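Local coordinates for polymerase subunit PA (Dhori virus, PDB 4CGS), which forms the N-terminal, cap-snatching-type domain of the PA subunit of an orthomyxovirus polymerase and probably binds RNA as part of it, at residues H6-K9 and I15-L18; R35-I40 and V101-D106; V57-V62 and E140-D145; V124-Q129 and N161-M166. All blocks are in the same frame, centred on the assembly; numbering follows the deposited sequence. Where two conformers were deposited one is given.

Interaction 1 of 4, residues H6-K9 and I15-L18; sequences HKPK and IWAL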
loop_
_atom_site.group_PDB
_atom_site.type_symbol
_atom_site.label_atom_id
_atom_site.label_comp_id
_atom_site.label_asym_id
_atom_site.label_seq_id
_atom_site.Cartn_x
_atom_site.Cartn_y
_atom_site.Cartn_z
ATOM N N HIS A 6 11.173 -15.113 -9.347
ATOM C CA HIS A 6 10.316 -14.092 -9.904
ATOM C C HIS A 6 10.244 -12.804 -9.112
ATOM O O HIS A 6 9.620 -11.836 -9.570
ATOM C CB HIS A 6 8.868 -14.636 -10.122
ATOM C CG HIS A 6 8.823 -15.853 -11.025
ATOM N ND1 HIS A 6 9.207 -15.826 -12.312
ATOM C CD2 HIS A 6 8.400 -17.143 -10.749
ATOM C CE1 HIS A 6 9.012 -17.073 -12.850
ATOM N NE2 HIS A 6 8.508 -17.866 -11.877
ATOM N N LYS A 7 10.858 -12.765 -7.924
ATOM C CA LYS A 7 10.841 -11.523 -7.104
ATOM C C LYS A 7 11.519 -10.433 -7.882
ATOM O O LYS A 7 12.668 -10.596 -8.259
ATOM C CB LYS A 7 11.590 -11.727 -5.835
ATOM C CG LYS A 7 11.501 -10.514 -4.888
ATOM C CD LYS A 7 12.374 -10.646 -3.661
ATOM C CE LYS A 7 13.842 -10.493 -3.940
ATOM N NZ LYS A 7 14.220 -9.145 -4.451
ATOM N N PRO A 8 10.861 -9.268 -8.083
ATOM C CA PRO A 8 11.552 -8.130 -8.637
ATOM C C PRO A 8 12.724 -7.681 -7.737
ATOM O O PRO A 8 12.667 -7.812 -6.523
ATOM C CB PRO A 8 10.448 -7.065 -8.730
ATOM C CG PRO A 8 9.180 -7.821 -8.722
ATOM C CD PRO A 8 9.441 -8.975 -7.831
ATOM N N LYS A 9 13.776 -7.179 -8.364
ATOM C CA LYS A 9 14.886 -6.640 -7.618
ATOM C C LYS A 9 14.423 -5.533 -6.669
ATOM O O LYS A 9 14.974 -5.343 -5.623
ATOM C CB LYS A 9 15.938 -6.055 -8.562
ATOM C CG LYS A 9 17.280 -5.671 -7.954
ATOM C CD LYS A 9 18.142 -4.898 -8.959
ATOM C CE LYS A 9 19.592 -5.375 -9.046
ATOM N NZ LYS A 9 20.368 -4.826 -7.903
ATOM N N ILE A 15 10.053 -8.416 2.499
ATOM C CA ILE A 15 8.654 -8.153 2.088
ATOM C C ILE A 15 8.105 -9.280 1.235
ATOM O O ILE A 15 6.998 -9.754 1.456
ATOM C CB ILE A 15 8.515 -6.737 1.508
ATOM C CG1 ILE A 15 8.631 -5.693 2.623
ATOM C CG2 ILE A 15 7.212 -6.665 0.676
ATOM C CD1 ILE A 15 8.655 -4.243 2.103
ATOM N N TRP A 16 8.907 -9.783 0.295
ATOM C CA TRP A 16 8.516 -10.908 -0.509
ATOM C C TRP A 16 8.262 -12.094 0.370
ATOM O O TRP A 16 7.232 -12.802 0.210
ATOM C CB TRP A 16 9.556 -11.200 -1.520
ATOM C CG TRP A 16 9.244 -12.265 -2.533
ATOM C CD1 TRP A 16 9.721 -13.564 -2.586
ATOM C CD2 TRP A 16 8.441 -12.102 -3.698
ATOM N NE1 TRP A 16 9.272 -14.168 -3.651
ATOM C CE2 TRP A 16 8.489 -13.367 -4.398
ATOM C CE3 TRP A 16 7.681 -11.086 -4.204
ATOM C CZ2 TRP A 16 7.801 -13.569 -5.582
ATOM C CZ3 TRP A 16 7.047 -11.275 -5.412
ATOM C CH2 TRP A 16 7.106 -12.501 -6.069
ATOM N N ALA A 17 9.142 -12.360 1.306
ATOM C CA ALA A 17 8.932 -13.512 2.162
ATOM C C ALA A 17 7.638 -13.330 3.032
ATOM O O ALA A 17 6.856 -14.284 3.260
ATOM C CB ALA A 17 10.143 -13.754 3.041
ATOM N N LEU A 18 7.448 -12.162 3.593
ATOM C CA LEU A 18 6.305 -11.879 4.425
ATOM C C LEU A 18 4.980 -12.102 3.634
ATOM O O LEU A 18 3.952 -12.529 4.187
ATOM C CB LEU A 18 6.374 -10.464 5.068
ATOM C CG LEU A 18 5.258 -10.208 6.110
ATOM C CD1 LEU A 18 5.114 -11.340 7.160
ATOM C CD2 LEU A 18 5.382 -8.848 6.762
#
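Lys7 lays the aliphatic part of its side chain over one face of the Trp16 indole. CB stands 3.8 Å from the centroid of the five-membered ring and only 11° off its normal, which meets the definition of a CH-pi contact. Farther along the lysine, CG lies 3.6 Å from Trp16 CD2 and CD 3.6 Å from Trp16 CB, because CG is anti to the backbone N (chi1 -175°) and the chain runs past the indole in the opposite sense to the tryptophan's own. Pro8 adds CD at 4.1 Å from Trp16 CZ3, its ring crossing that side chain nearly at a right angle. The contact folds the loop ahead of helix 13-18 back on that short helix, near the start of this PA domain. Beyond CD the lysine bends twice, which brings NZ to 2.9 Å from Pro8 O, above the carbonyl plane; NZ also bonds Ile11 O. The indole in turn is positioned by a bond from NE1 to Asp4 and, on the face opposite Lys7, by a cation-pi contact with Arg35. Pro8 further reaches Ile153 and Glu156 of helix 140-157.

Interaction 2 of 4, residues R35-I40 and V101-D106; sequences RIVECI and VKVYPD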
loop_
_atom_site.group_PDB
_atom_site.type_symbol
_atom_site.label_atom_id
_atom_site.label_comp_id
_atom_site.label_asym_id
_atom_site.label_seq_id
_atom_site.Cartn_x
_atom_site.Cartn_y
_atom_site.Cartn_z
ATOM N N ARG A 35 0.818 -10.903 -6.593
ATOM C CA ARG A 35 1.751 -10.918 -5.460
ATOM C C ARG A 35 2.666 -9.704 -5.546
ATOM O O ARG A 35 2.943 -9.058 -4.518
ATOM C CB ARG A 35 2.581 -12.190 -5.464
ATOM C CG ARG A 35 3.468 -12.389 -4.276
ATOM C CD ARG A 35 4.117 -13.733 -4.225
ATOM N NE ARG A 35 4.944 -13.864 -3.033
ATOM C CZ ARG A 35 5.713 -14.938 -2.790
ATOM N NH1 ARG A 35 5.716 -15.933 -3.690
ATOM N NH2 ARG A 35 6.518 -14.990 -1.712
ATOM N N ILE A 36 3.162 -9.393 -6.763
ATOM C CA ILE A 36 3.971 -8.218 -6.911
ATOM C C ILE A 36 3.233 -6.982 -6.565
ATOM O O ILE A 36 3.740 -6.148 -5.819
ATOM C CB ILE A 36 4.577 -8.148 -8.340
ATOM C CG1 ILE A 36 5.581 -9.330 -8.538
ATOM C CG2 ILE A 36 5.293 -6.814 -8.557
ATOM C CD1 ILE A 36 6.047 -9.565 -9.956
ATOM N N VAL A 37 2.036 -6.798 -7.095
ATOM C CA VAL A 37 1.208 -5.647 -6.722
ATOM C C VAL A 37 0.943 -5.552 -5.220
ATOM O O VAL A 37 1.010 -4.461 -4.650
ATOM C CB VAL A 37 -0.074 -5.554 -7.556
ATOM C CG1 VAL A 37 -1.000 -4.456 -7.034
ATOM C CG2 VAL A 37 0.276 -5.301 -9.016
ATOM N N GLU A 38 0.726 -6.696 -4.591
ATOM C CA GLU A 38 0.440 -6.693 -3.117
ATOM C C GLU A 38 1.684 -6.288 -2.355
ATOM O O GLU A 38 1.621 -5.542 -1.380
ATOM C CB GLU A 38 -0.081 -8.071 -2.695
ATOM C CG GLU A 38 -0.698 -8.084 -1.303
ATOM C CD GLU A 38 -1.338 -9.395 -0.940
ATOM O OE1 GLU A 38 -1.650 -10.214 -1.818
ATOM O OE2 GLU A 38 -1.468 -9.632 0.291
ATOM N N CYS A 39 2.836 -6.725 -2.818
ATOM C CA CYS A 39 4.079 -6.295 -2.219
ATOM C C CYS A 39 4.370 -4.837 -2.464
ATOM O O CYS A 39 4.916 -4.146 -1.612
ATOM C CB CYS A 39 5.279 -7.105 -2.699
ATOM S SG CYS A 39 5.343 -8.831 -2.140
ATOM N N ILE A 40 3.991 -4.305 -3.620
ATOM C CA ILE A 40 4.073 -2.868 -3.898
ATOM C C ILE A 40 3.201 -2.122 -2.895
ATOM O O ILE A 40 3.622 -1.111 -2.316
ATOM C CB ILE A 40 3.690 -2.551 -5.354
ATOM C CG1 ILE A 40 4.776 -3.085 -6.348
ATOM C CG2 ILE A 40 3.527 -1.021 -5.555
ATOM C CD1 ILE A 40 4.391 -2.944 -7.806
ATOM N N VAL A 101 -4.864 1.926 1.118
ATOM C CA VAL A 101 -3.934 2.139 -0.020
ATOM C C VAL A 101 -4.409 1.295 -1.187
ATOM O O VAL A 101 -4.641 0.080 -1.033
ATOM C CB VAL A 101 -2.534 1.749 0.392
ATOM C CG1 VAL A 101 -1.550 1.851 -0.780
ATOM C CG2 VAL A 101 -2.041 2.604 1.541
ATOM N N LYS A 102 -4.500 1.913 -2.340
ATOM C CA LYS A 102 -4.830 1.286 -3.571
ATOM C C LYS A 102 -3.773 1.590 -4.650
ATOM O O LYS A 102 -3.481 2.769 -4.910
ATOM C CB LYS A 102 -6.308 1.694 -3.996
ATOM C CG LYS A 102 -7.480 1.236 -3.100
ATOM C CD LYS A 102 -8.854 1.320 -3.797
ATOM C CE LYS A 102 -9.986 0.579 -3.042
ATOM N NZ LYS A 102 -11.284 0.364 -3.808
ATOM N N VAL A 103 -3.267 0.553 -5.281
ATOM C CA VAL A 103 -2.312 0.658 -6.355
ATOM C C VAL A 103 -3.012 0.360 -7.685
ATOM O O VAL A 103 -3.599 -0.689 -7.896
ATOM C CB VAL A 103 -1.123 -0.322 -6.190
ATOM C CG1 VAL A 103 -0.159 -0.208 -7.360
ATOM C CG2 VAL A 103 -0.459 -0.083 -4.843
ATOM N N TYR A 104 -2.939 1.297 -8.594
ATOM C CA TYR A 104 -3.509 1.175 -9.931
ATOM C C TYR A 104 -2.390 0.799 -10.937
ATOM O O TYR A 104 -1.494 1.475 -11.024
ATOM C CB TYR A 104 -4.107 2.547 -10.220
ATOM C CG TYR A 104 -5.316 2.910 -9.417
ATOM C CD1 TYR A 104 -5.189 3.315 -8.077
ATOM C CD2 TYR A 104 -6.597 2.782 -9.915
ATOM C CE1 TYR A 104 -6.265 3.632 -7.300
ATOM C CE2 TYR A 104 -7.707 3.111 -9.144
ATOM C CZ TYR A 104 -7.547 3.504 -7.823
ATOM O OH TYR A 104 -8.633 3.850 -7.025
ATOM N N PRO A 105 -2.356 -0.461 -11.496
ATOM C CA PRO A 105 -1.532 -0.664 -12.696
ATOM C C PRO A 105 -2.091 0.357 -13.735
ATOM O O PRO A 105 -3.247 0.194 -14.156
ATOM C CB PRO A 105 -1.813 -2.139 -13.058
ATOM C CG PRO A 105 -2.335 -2.821 -11.790
ATOM C CD PRO A 105 -3.040 -1.700 -11.056
ATOM N N ASP A 106 -1.349 1.386 -14.159
ATOM C CA ASP A 106 -2.068 2.511 -14.585
ATOM C C ASP A 106 -1.143 3.384 -15.323
ATOM O O ASP A 106 -0.251 4.010 -14.748
ATOM C CB ASP A 106 -2.600 3.210 -13.334
ATOM C CG ASP A 106 -3.607 4.379 -13.634
ATOM O OD1 ASP A 106 -3.968 4.585 -14.815
ATOM O OD2 ASP A 106 -4.055 5.057 -12.678
#
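Val37 of the helical segment 35-40 and Val103 of strand 97-104 bring their CA atoms to 7.2 Å, the nearest backbone approach of the two segments, with both CB atoms directed across the interface. At Val37 the branch that does the touching is CG1, placed anti to the backbone N (chi1 173°), and it ends 4.2 Å from Val103 CB. One helical turn on, Ile40 also points at the strand and reaches the same valine from another side. Its CG2 methyl sits over the fork of the branched side chain, 4.2 Å from Val103 CG2 and equally far from Val103 CG1, and the two side chains cross at about a right angle. Val103 thus meets two helix residues three positions apart, the spacing of a helix lying on a sheet face in an alpha/beta domain. Tyr104, the next residue of the strand, turns away from the helix and bonds Arg123 through its hydroxyl; Glu38, on the far side of the helix, bonds Ser22 and Trp65. Ile40 continues the apolar layer to Phe149, Leu150 and Ile153 of helix 140-157. No hydrogen bond joins the segments, and the methyl contacts are at unstrained van der Waals distance over 160 Å² of buried surface, so cohesion here should come from hydrophobic burial and dispersion, with little directional demand on the exact pose.

Interaction 3 of 4, residues V57-V62 and E140-D145; sequences VPRYIV and EVQRQD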
loop_
_atom_site.group_PDB
_atom_site.type_symbol
_atom_site.label_atom_id
_atom_site.label_comp_id
_atom_site.label_asym_id
_atom_site.label_seq_id
_atom_site.Cartn_x
_atom_site.Cartn_y
_atom_site.Cartn_z
ATOM N N VAL A 57 6.421 9.196 18.902
ATOM C CA VAL A 57 6.335 7.759 18.613
ATOM C C VAL A 57 5.771 7.614 17.181
ATOM O O VAL A 57 5.310 8.617 16.596
ATOM C CB VAL A 57 5.462 7.008 19.631
ATOM C CG1 VAL A 57 6.072 7.106 20.997
ATOM C CG2 VAL A 57 3.994 7.469 19.630
ATOM N N PRO A 58 5.817 6.379 16.593
ATOM C CA PRO A 58 5.358 6.277 15.192
ATOM C C PRO A 58 3.939 6.855 15.041
ATOM O O PRO A 58 3.039 6.583 15.830
ATOM C CB PRO A 58 5.407 4.725 14.956
ATOM C CG PRO A 58 6.589 4.286 15.758
ATOM C CD PRO A 58 6.579 5.165 16.989
ATOM N N ARG A 59 3.783 7.633 13.984
ATOM C CA ARG A 59 2.487 8.211 13.617
ATOM C C ARG A 59 1.486 7.168 13.222
ATOM O O ARG A 59 0.299 7.342 13.393
ATOM C CB ARG A 59 2.681 9.259 12.565
ATOM C CG ARG A 59 1.403 9.844 12.002
ATOM C CD ARG A 59 1.767 10.939 11.024
ATOM N NE ARG A 59 0.619 11.348 10.208
ATOM C CZ ARG A 59 0.616 12.208 9.212
ATOM N NH1 ARG A 59 1.739 12.708 8.787
ATOM N NH2 ARG A 59 -0.502 12.416 8.552
ATOM N N TYR A 60 1.956 6.099 12.602
ATOM C CA TYR A 60 1.106 5.112 11.976
ATOM C C TYR A 60 1.218 3.767 12.605
ATOM O O TYR A 60 2.302 3.394 13.084
ATOM C CB TYR A 60 1.493 4.922 10.496
ATOM C CG TYR A 60 1.215 6.144 9.663
ATOM C CD1 TYR A 60 -0.033 6.389 9.078
ATOM C CD2 TYR A 60 2.196 7.124 9.462
ATOM C CE1 TYR A 60 -0.265 7.508 8.292
ATOM C CE2 TYR A 60 1.982 8.218 8.676
ATOM C CZ TYR A 60 0.750 8.416 8.075
ATOM O OH TYR A 60 0.590 9.568 7.303
ATOM N N ILE A 61 0.109 3.056 12.656
ATOM C CA ILE A 61 0.062 1.609 12.876
ATOM C C ILE A 61 -0.253 0.951 11.557
ATOM O O ILE A 61 -1.236 1.314 10.918
ATOM C CB ILE A 61 -1.013 1.239 13.927
ATOM C CG1 ILE A 61 -0.658 1.928 15.267
ATOM C CG2 ILE A 61 -1.111 -0.257 14.083
ATOM C CD1 ILE A 61 -1.781 1.812 16.330
ATOM N N VAL A 62 0.572 0.037 11.098
ATOM C CA VAL A 62 0.315 -0.672 9.866
ATOM C C VAL A 62 -0.454 -1.902 10.165
ATOM O O VAL A 62 0.056 -2.793 10.857
ATOM C CB VAL A 62 1.656 -1.024 9.086
ATOM C CG1 VAL A 62 1.333 -1.880 7.856
ATOM C CG2 VAL A 62 2.434 0.237 8.675
ATOM N N GLU A 140 5.531 16.228 1.804
ATOM C CA GLU A 140 6.460 16.206 0.672
ATOM C C GLU A 140 7.399 14.995 0.775
ATOM O O GLU A 140 7.707 14.370 -0.244
ATOM C CB GLU A 140 7.221 17.522 0.617
ATOM C CG GLU A 140 8.059 17.658 -0.625
ATOM C CD GLU A 140 8.859 18.958 -0.732
ATOM O OE1 GLU A 140 8.879 19.696 0.231
ATOM O OE2 GLU A 140 9.492 19.197 -1.770
ATOM N N VAL A 141 7.870 14.673 1.959
ATOM C CA VAL A 141 8.787 13.546 2.156
ATOM C C VAL A 141 8.081 12.238 1.844
ATOM O O VAL A 141 8.620 11.379 1.145
ATOM C CB VAL A 141 9.364 13.535 3.619
ATOM C CG1 VAL A 141 10.115 12.224 3.871
ATOM C CG2 VAL A 141 10.295 14.722 3.876
ATOM N N GLN A 142 6.839 12.063 2.327
ATOM C CA GLN A 142 6.081 10.898 1.959
ATOM C C GLN A 142 5.826 10.755 0.476
ATOM O O GLN A 142 5.989 9.679 -0.089
ATOM C CB GLN A 142 4.738 10.917 2.705
ATOM C CG GLN A 142 4.836 10.789 4.226
ATOM C CD GLN A 142 3.509 10.924 4.885
ATOM O OE1 GLN A 142 2.832 11.941 4.635
ATOM N NE2 GLN A 142 3.116 9.983 5.734
ATOM N N ARG A 143 5.466 11.855 -0.174
ATOM C CA ARG A 143 5.293 11.800 -1.613
ATOM C C ARG A 143 6.548 11.396 -2.371
ATOM O O ARG A 143 6.526 10.566 -3.264
ATOM C CB ARG A 143 4.745 13.160 -2.194
ATOM C CG ARG A 143 3.420 13.564 -1.647
ATOM C CD ARG A 143 2.819 14.671 -2.398
ATOM N NE ARG A 143 3.628 15.867 -2.489
ATOM C CZ ARG A 143 3.623 16.839 -1.592
ATOM N NH1 ARG A 143 2.883 16.770 -0.494
ATOM N NH2 ARG A 143 4.395 17.897 -1.771
ATOM N N GLN A 144 7.662 11.941 -1.925
ATOM C CA GLN A 144 8.960 11.580 -2.505
ATOM C C GLN A 144 9.296 10.133 -2.287
ATOM O O GLN A 144 9.697 9.487 -3.257
ATOM C CB GLN A 144 10.043 12.518 -1.944
ATOM C CG GLN A 144 10.078 13.945 -2.492
ATOM C CD GLN A 144 10.715 13.899 -3.876
ATOM O OE1 GLN A 144 11.954 13.971 -4.032
ATOM N NE2 GLN A 144 9.891 13.718 -4.859
ATOM N N ASP A 145 9.126 9.628 -1.080
ATOM C CA ASP A 145 9.522 8.260 -0.814
ATOM C C ASP A 145 8.637 7.272 -1.531
ATOM O O ASP A 145 9.106 6.269 -2.111
ATOM C CB ASP A 145 9.515 7.987 0.665
ATOM C CG ASP A 145 10.630 8.643 1.444
ATOM O OD1 ASP A 145 11.600 9.146 0.814
ATOM O OD2 ASP A 145 10.488 8.725 2.679
HETATM O O HOH W 1 0.879 13.357 5.942
#
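Tyr60 and Gln142 approach from opposite directions and meet through one direct bond: Gln142 NE2 donates to Tyr60 OH at 3.0 Å with an N-H...O angle of 160°. The hydroxyl lies in the amide plane, only 2° out of it, while the plane of the phenol ring is turned 43° from that of the amide. Long side chains make this possible, since the closest CA atoms, those of Arg59 and Gln142, are 12.5 Å apart, and the glutamine is extended beyond CG. Arg59 runs alongside the tyrosine. Its CG rides 3.7 Å above the Tyr60 ring plane, near the rim, and farther out the guanidinium lies with one face over Tyr60 OH, 3.2 Å from the plane. That neighbouring charge would probably polarise the hydroxyl. Arg59 and Tyr60 can both face the helix, though consecutive, because Arg59 interrupts the strand with near-helical backbone angles. A water donates to Gln142 OE1 at 2.7 Å and accepts a weak bond from Arg59 NH1 at 3.0 Å, adding a second, indirect link. The amide is gripped at both ends, which should fix its rotation: NE2 also bonds Ile48 O, and OE1 also takes Asp139 N. Around this buried polar cluster, Tyr60 OH bonds Tyr137 at the end of helix 132-137 and Arg59 forms a salt bridge with Asp92; the contact therefore ties strand 57-62 to the first turn of helix 140-157, next to strand 90-92, its antiparallel neighbour in the mixed sheet.

Interaction 4 of 4, residues V124-Q129 and N161-M166; sequences VSLSGQ and NLLERM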
loop_
_atom_site.group_PDB
_atom_site.type_symbol
_atom_site.label_atom_id
_atom_site.label_comp_id
_atom_site.label_asym_id
_atom_site.label_seq_id
_atom_site.Cartn_x
_atom_site.Cartn_y
_atom_site.Cartn_z
ATOM N N VAL A 124 -2.584 5.518 -5.807
ATOM C CA VAL A 124 -1.352 5.744 -6.561
ATOM C C VAL A 124 -1.303 4.820 -7.730
ATOM O O VAL A 124 -1.766 3.661 -7.669
ATOM C CB VAL A 124 -0.112 5.578 -5.663
ATOM C CG1 VAL A 124 -0.064 6.578 -4.510
ATOM C CG2 VAL A 124 0.067 4.175 -5.108
ATOM N N SER A 125 -0.640 5.241 -8.815
ATOM C CA SER A 125 -0.447 4.394 -10.005
ATOM C C SER A 125 0.903 3.784 -9.991
ATOM O O SER A 125 1.850 4.270 -9.378
ATOM C CB SER A 125 -0.647 5.164 -11.295
ATOM O OG SER A 125 0.506 5.947 -11.600
ATOM N N LEU A 126 1.051 2.699 -10.756
ATOM C CA LEU A 126 2.341 2.041 -10.877
ATOM C C LEU A 126 3.410 2.990 -11.439
ATOM O O LEU A 126 4.586 2.864 -11.133
ATOM C CB LEU A 126 2.276 0.732 -11.729
ATOM C CG LEU A 126 1.533 -0.520 -11.237
ATOM C CD1 LEU A 126 1.417 -1.600 -12.328
ATOM C CD2 LEU A 126 2.086 -1.096 -9.933
ATOM N N SER A 127 2.987 3.934 -12.286
ATOM C CA SER A 127 3.917 4.897 -12.903
ATOM C C SER A 127 4.172 6.082 -12.015
ATOM O O SER A 127 4.806 7.051 -12.437
ATOM C CB SER A 127 3.368 5.361 -14.248
ATOM O OG SER A 127 2.161 5.964 -14.056
ATOM N N GLY A 128 3.714 6.046 -10.766
ATOM C CA GLY A 128 4.128 7.021 -9.810
ATOM C C GLY A 128 3.204 8.226 -9.669
ATOM O O GLY A 128 3.551 9.251 -9.058
ATOM N N GLN A 129 2.027 8.112 -10.246
ATOM C CA GLN A 129 1.025 9.180 -10.124
ATOM C C GLN A 129 0.238 9.076 -8.807
ATOM O O GLN A 129 0.041 8.000 -8.300
ATOM C CB GLN A 129 0.038 9.192 -11.318
ATOM C CG GLN A 129 0.765 9.388 -12.630
ATOM C CD GLN A 129 0.738 10.837 -13.018
ATOM O OE1 GLN A 129 -0.244 11.317 -13.568
ATOM N NE2 GLN A 129 1.787 11.556 -12.690
ATOM N N ASN A 161 8.385 -8.441 -19.656
ATOM C CA ASN A 161 6.960 -8.367 -19.899
ATOM C C ASN A 161 6.176 -8.142 -18.629
ATOM O O ASN A 161 4.955 -8.093 -18.696
ATOM C CB ASN A 161 6.456 -9.597 -20.654
ATOM C CG ASN A 161 7.088 -9.741 -21.991
ATOM O OD1 ASN A 161 7.606 -10.830 -22.333
ATOM N ND2 ASN A 161 7.032 -8.655 -22.783
ATOM N N LEU A 162 6.887 -7.916 -17.501
ATOM C CA LEU A 162 6.242 -7.725 -16.232
ATOM C C LEU A 162 5.231 -6.566 -16.204
ATOM O O LEU A 162 4.122 -6.761 -15.699
ATOM C CB LEU A 162 7.297 -7.536 -15.170
ATOM C CG LEU A 162 6.769 -7.381 -13.751
ATOM C CD1 LEU A 162 5.963 -8.600 -13.370
ATOM C CD2 LEU A 162 7.949 -7.127 -12.824
ATOM N N LEU A 163 5.599 -5.374 -16.670
ATOM C CA LEU A 163 4.602 -4.272 -16.621
ATOM C C LEU A 163 3.335 -4.590 -17.390
ATOM O O LEU A 163 2.228 -4.426 -16.878
ATOM C CB LEU A 163 5.146 -2.923 -17.121
ATOM C CG LEU A 163 4.218 -1.682 -17.030
ATOM C CD1 LEU A 163 3.731 -1.542 -15.615
ATOM C CD2 LEU A 163 4.816 -0.374 -17.517
ATOM N N GLU A 164 3.501 -5.108 -18.601
ATOM C CA GLU A 164 2.385 -5.510 -19.434
ATOM C C GLU A 164 1.534 -6.584 -18.726
ATOM O O GLU A 164 0.310 -6.462 -18.670
ATOM C CB GLU A 164 2.838 -6.016 -20.793
ATOM C CG GLU A 164 1.670 -6.288 -21.753
ATOM C CD GLU A 164 2.000 -7.190 -22.954
ATOM O OE1 GLU A 164 3.048 -7.835 -23.043
ATOM O OE2 GLU A 164 1.118 -7.277 -23.824
ATOM N N ARG A 165 2.195 -7.572 -18.125
ATOM C CA ARG A 165 1.516 -8.617 -17.375
ATOM C C ARG A 165 0.720 -8.039 -16.199
ATOM O O ARG A 165 -0.425 -8.462 -15.947
ATOM C CB ARG A 165 2.510 -9.685 -16.916
ATOM C CG ARG A 165 2.956 -10.548 -18.101
ATOM C CD ARG A 165 3.931 -11.610 -17.713
ATOM N NE ARG A 165 3.391 -12.463 -16.703
ATOM C CZ ARG A 165 4.055 -13.463 -16.148
ATOM N NH1 ARG A 165 5.265 -13.783 -16.604
ATOM N NH2 ARG A 165 3.494 -14.173 -15.150
ATOM N N MET A 166 1.323 -7.125 -15.424
ATOM C CA MET A 166 0.595 -6.513 -14.320
ATOM C C MET A 166 -0.611 -5.686 -14.777
ATOM O O MET A 166 -1.626 -5.607 -14.099
ATOM C CB MET A 166 1.498 -5.635 -13.453
ATOM C CG MET A 166 2.394 -6.454 -12.518
ATOM S SD MET A 166 3.336 -5.417 -11.380
ATOM C CE MET A 166 4.544 -4.692 -12.466
#
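Leu126 carries the whole apolar contact through a single methyl, CD1. This atom lies 4.0 Å from Leu163 CD1, where the two leucines slide past each other in opposite directions, and 4.2 Å from Met166 CB. Leu163 starts out pointing beside the interface, and its chain, with CG anti to the backbone N (chi1 -176°), carries the methyl inward. No hydrogen bond passes between the segments; the polar interactions instead shape the loop that presents Leu126. It is a type I beta turn from Ser125 to Gly128, closed by Gly128 N bonding Ser125 O at 2.9 Å. Ser125 OG reinforces it, accepting from Gln129 N at 3.0 Å and pairing with Ser127 OG, also at 3.0 Å. Gly128 ends the turn with a positive phi of 94°, backbone angles that suit glycine. Leu126 is the first residue past strand 119-125, so the turn at the end of this outermost strand meets the short helix 162-166. Nearby, Leu163 packs on Tyr154 of helix 140-157, while helix 31-44 supplies Ile40 against Leu126 and Ile36 against Met166.

Helix 31-44 and the mixed sheet join the four sites into one domain. Interactions 1 and 2, with centres about 13 Å apart, meet where helix 13-18 rests on helix 31-44, and Arg35 NH2 bonds Trp16 O at 3.0 Å. Interactions 2 and 4 are closest, at about 8 Å between centres; they share neighbouring parallel strands 97-104 and 119-125, with Tyr104 N bonding Val124 O at 2.8 Å. Interaction 3 stands apart, its centre about 18 Å from that of interaction 2 and about 23 Å from that of interaction 4, yet reaches the same sheet. Along the chain, interaction 1 closes first, whereas interaction 3 crosses 2 and 4, bringing segments far apart in sequence together.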